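Local coordinates for elicitor protein Hrip2 (Magnaporthe oryzae, PDB 5FID) that probably acts as a fungal protein elicitor that triggers defence responses in plants, at residues 92-97 / 103-108. The protein carries 1 engineered substitution. Residues are numbered along the deposited sequence; the frame is centred on the assembly and turned at random.
Sequences RVTLSP and DFNCAP
R92 reaches across to N105. Its NH1 donates to N105 OD1 at 2.8 Å. The oxygen lies in the guanidinium plane, yet NH1 sits 39° above the amide's carbonyl plane, off the lone-pair directions. The guanidinium and amide planes are 62° apart. The R92 chain is extended as far as CD, then bends at chi3 (-59°), which brings NH1 to the N105 carbonyl and lays one face of the group over A107 and P108. A107 CA lies over that face, offset toward the rim, 3.8 Å from R92 CZ. T94 runs alongside N105, with its methyl CG2 3.5 Å from N105 OD1. At the other end, S96 OG donates to D103 OD2 at 2.9 Å, from above the carboxylate plane. P97 CD comes within 3.0 Å of D103 OD1.

Strands 93-96 and 104-106 form an antiparallel beta hairpin; their axes approach to 4.6 Å. V93 with C106 and L95 with F104 are hydrogen-bonded pairs, each closed by two backbone bonds. T94 with N105 is the non-hydrogen-bonded pair between them. Strand 93-96 also pairs with strand 131-135.

V93, L95, F104 and C106 point to the buried face. L95 CD2 meets F104 CD2 at 3.9 Å, the two side chains lying side by side. Both also touch L80 of strand 75-81. V93 also touches M63 and L95 touches I65 of strand 63-69, so this face packs against the antiparallel sheet that holds strands 63-69 and 75-81. C106 SG is held in a disulfide with C113, which ties the strand to the following loop. S96 OG also accepts a hydrogen bond from G98 N.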
ATOM      1  N   ARG A  92      21.967   4.368  -2.155  1.00 12.73           N
ATOM      2  CA  ARG A  92      20.670   4.136  -2.783  1.00 12.83           C
ATOM      3  C   ARG A  92      20.114   2.778  -2.348  1.00 12.88           C
ATOM      4  O   ARG A  92      20.841   1.780  -2.313  1.00 11.59           O
ATOM      5  CB  ARG A  92      20.790   4.191  -4.311  1.00 14.38           C
ATOM      6  CG  ARG A  92      19.471   3.956  -5.044  1.00 14.85           C
ATOM      7  CD  ARG A  92      19.596   4.240  -6.539  1.00 15.78           C
ATOM      8  NE  ARG A  92      20.002   5.620  -6.790  1.00 16.79           N
ATOM      9  CZ  ARG A  92      19.167   6.642  -6.952  1.00 18.39           C
ATOM     10  NH1 ARG A  92      17.853   6.459  -6.898  1.00 15.12           N
ATOM     11  NH2 ARG A  92      19.651   7.853  -7.172  1.00 18.47           N
ATOM     12  N   VAL A  93      18.834   2.750  -1.997  1.00 13.92           N
ATOM     13  CA  VAL A  93      18.141   1.506  -1.671  1.00 12.85           C
ATOM     14  C   VAL A  93      16.845   1.429  -2.465  1.00 13.30           C
ATOM     15  O   VAL A  93      16.058   2.382  -2.494  1.00 11.87           O
ATOM     16  CB  VAL A  93      17.831   1.387  -0.160  1.00 13.80           C
ATOM     17  CG1 VAL A  93      17.018   0.135   0.123  1.00 12.78           C
ATOM     18  CG2 VAL A  93      19.125   1.357   0.655  1.00 12.99           C
ATOM     19  N   THR A  94      16.631   0.291  -3.123  1.00 13.70           N
ATOM     20  CA  THR A  94      15.409   0.072  -3.891  1.00 12.65           C
ATOM     21  C   THR A  94      14.639  -1.083  -3.282  1.00 12.87           C
ATOM     22  O   THR A  94      15.230  -1.983  -2.698  1.00 11.57           O
ATOM     23  CB  THR A  94      15.724  -0.244  -5.369  1.00 15.63           C
ATOM     24  OG1 THR A  94      16.503  -1.445  -5.441  1.00 13.38           O
ATOM     25  CG2 THR A  94      16.511   0.891  -6.000  1.00 15.06           C
ATOM     26  N   LEU A  95      13.319  -1.055  -3.406  1.00  9.29           N
ATOM     27  CA  LEU A  95      12.504  -2.209  -3.046  1.00 11.18           C
ATOM     28  C   LEU A  95      11.399  -2.277  -4.077  1.00 11.86           C
ATOM     29  O   LEU A  95      10.618  -1.335  -4.221  1.00 12.72           O
ATOM     30  CB  LEU A  95      11.912  -2.058  -1.640  1.00 10.09           C
ATOM     31  CG  LEU A  95      10.995  -3.209  -1.191  1.00 10.57           C
ATOM     32  CD1 LEU A  95      11.807  -4.462  -0.910  1.00  9.95           C
ATOM     33  CD2 LEU A  95      10.174  -2.821   0.042  1.00  9.66           C
ATOM     34  N   SER A  96      11.333  -3.379  -4.811  1.00 11.94           N
ATOM     35  CA  SER A  96      10.375  -3.485  -5.908  1.00 13.15           C
ATOM     36  C   SER A  96       9.635  -4.819  -5.873  1.00 12.82           C
ATOM     37  O   SER A  96      10.228  -5.849  -5.565  1.00 11.35           O
ATOM     38  CB  SER A  96      11.127  -3.354  -7.230  1.00 16.94           C
ATOM     39  OG  SER A  96      10.289  -3.677  -8.324  1.00 19.36           O
ATOM     40  N   PRO A  97       8.335  -4.812  -6.207  1.00 13.39           N
ATOM     41  CA  PRO A  97       7.587  -6.066  -6.289  1.00 13.29           C
ATOM     42  C   PRO A  97       7.575  -6.597  -7.714  1.00 16.55           C
ATOM     43  O   PRO A  97       6.808  -7.515  -8.008  1.00 19.11           O
ATOM     44  CB  PRO A  97       6.168  -5.632  -5.923  1.00 12.89           C
ATOM     45  CG  PRO A  97       6.073  -4.264  -6.561  1.00 13.40           C
ATOM     46  CD  PRO A  97       7.450  -3.641  -6.358  1.00 14.60           C
ATOM     47  N   ASP A 103       6.921   1.388  -6.487  1.00 22.71           N
ATOM     48  CA  ASP A 103       8.157   0.864  -5.903  1.00 21.94           C
ATOM     49  C   ASP A 103       8.730   1.863  -4.909  1.00 20.21           C
ATOM     50  O   ASP A 103       8.236   2.985  -4.771  1.00 19.52           O
ATOM     51  CB  ASP A 103       9.229   0.653  -6.992  1.00 21.95           C
ATOM     52  CG  ASP A 103       8.927  -0.515  -7.918  1.00 26.64           C
ATOM     53  OD1 ASP A 103       7.816  -1.073  -7.842  1.00 30.93           O
ATOM     54  OD2 ASP A 103       9.797  -0.864  -8.751  1.00 32.28           O
ATOM     55  N   PHE A 104       9.798   1.449  -4.238  1.00 11.44           N
ATOM     56  CA  PHE A 104      10.664   2.374  -3.526  1.00 12.11           C
ATOM     57  C   PHE A 104      11.943   2.498  -4.336  1.00 13.55           C
ATOM     58  O   PHE A 104      12.575   1.488  -4.679  1.00 13.11           O
ATOM     59  CB  PHE A 104      11.041   1.820  -2.152  1.00 12.39           C
ATOM     60  CG  PHE A 104       9.926   1.838  -1.143  1.00 12.07           C
ATOM     61  CD1 PHE A 104       9.809   2.888  -0.239  1.00 10.78           C
ATOM     62  CD2 PHE A 104       9.028   0.788  -1.060  1.00 10.75           C
ATOM     63  CE1 PHE A 104       8.803   2.900   0.717  1.00 11.26           C
ATOM     64  CE2 PHE A 104       8.017   0.798  -0.103  1.00 10.87           C
ATOM     65  CZ  PHE A 104       7.907   1.856   0.783  1.00 11.72           C
ATOM     66  N   ASN A 105      12.337   3.721  -4.657  1.00 14.04           N
ATOM     67  CA  ASN A 105      13.676   3.947  -5.182  1.00 14.84           C
ATOM     68  C   ASN A 105      14.243   5.125  -4.415  1.00 15.59           C
ATOM     69  O   ASN A 105      14.049   6.280  -4.788  1.00 14.96           O
ATOM     70  CB  ASN A 105      13.655   4.207  -6.692  1.00 17.36           C
ATOM     71  CG  ASN A 105      15.036   4.507  -7.251  1.00 16.54           C
ATOM     72  OD1 ASN A 105      16.046   4.354  -6.562  1.00 17.16           O
ATOM     73  ND2 ASN A 105      15.086   4.938  -8.509  1.00 22.92           N
ATOM     74  N   CYS A 106      14.928   4.814  -3.320  1.00 14.01           N
ATOM     75  CA  CYS A 106      15.360   5.825  -2.367  1.00 15.85           C
ATOM     76  C   CYS A 106      16.791   6.255  -2.639  1.00 14.96           C
ATOM     77  O   CYS A 106      17.748   5.505  -2.410  1.00 14.09           O
ATOM     78  CB  CYS A 106      15.180   5.319  -0.926  1.00 13.51           C
ATOM     79  SG  CYS A 106      13.429   4.974  -0.485  1.00 13.29           S
ATOM     80  N   ALA A 107      16.923   7.476  -3.145  1.00 15.10           N
ATOM     81  CA  ALA A 107      18.216   8.034  -3.496  1.00 16.13           C
ATOM     82  C   ALA A 107      19.059   8.188  -2.242  1.00 14.15           C
ATOM     83  O   ALA A 107      18.515   8.238  -1.130  1.00 15.83           O
ATOM     84  CB  ALA A 107      18.021   9.389  -4.185  1.00 16.58           C
ATOM     85  N   PRO A 108      20.389   8.255  -2.406  1.00 13.15           N
ATOM     86  CA  PRO A 108      21.271   8.552  -1.275  1.00 12.69           C
ATOM     87  C   PRO A 108      20.790   9.769  -0.485  1.00 14.23           C
ATOM     88  O   PRO A 108      20.466  10.800  -1.086  1.00 15.24           O
ATOM     89  CB  PRO A 108      22.603   8.862  -1.958  1.00 15.43           C
ATOM     90  CG  PRO A 108      22.589   7.981  -3.179  1.00 16.30           C
ATOM     91  CD  PRO A 108      21.149   7.955  -3.639  1.00 13.27           C
TER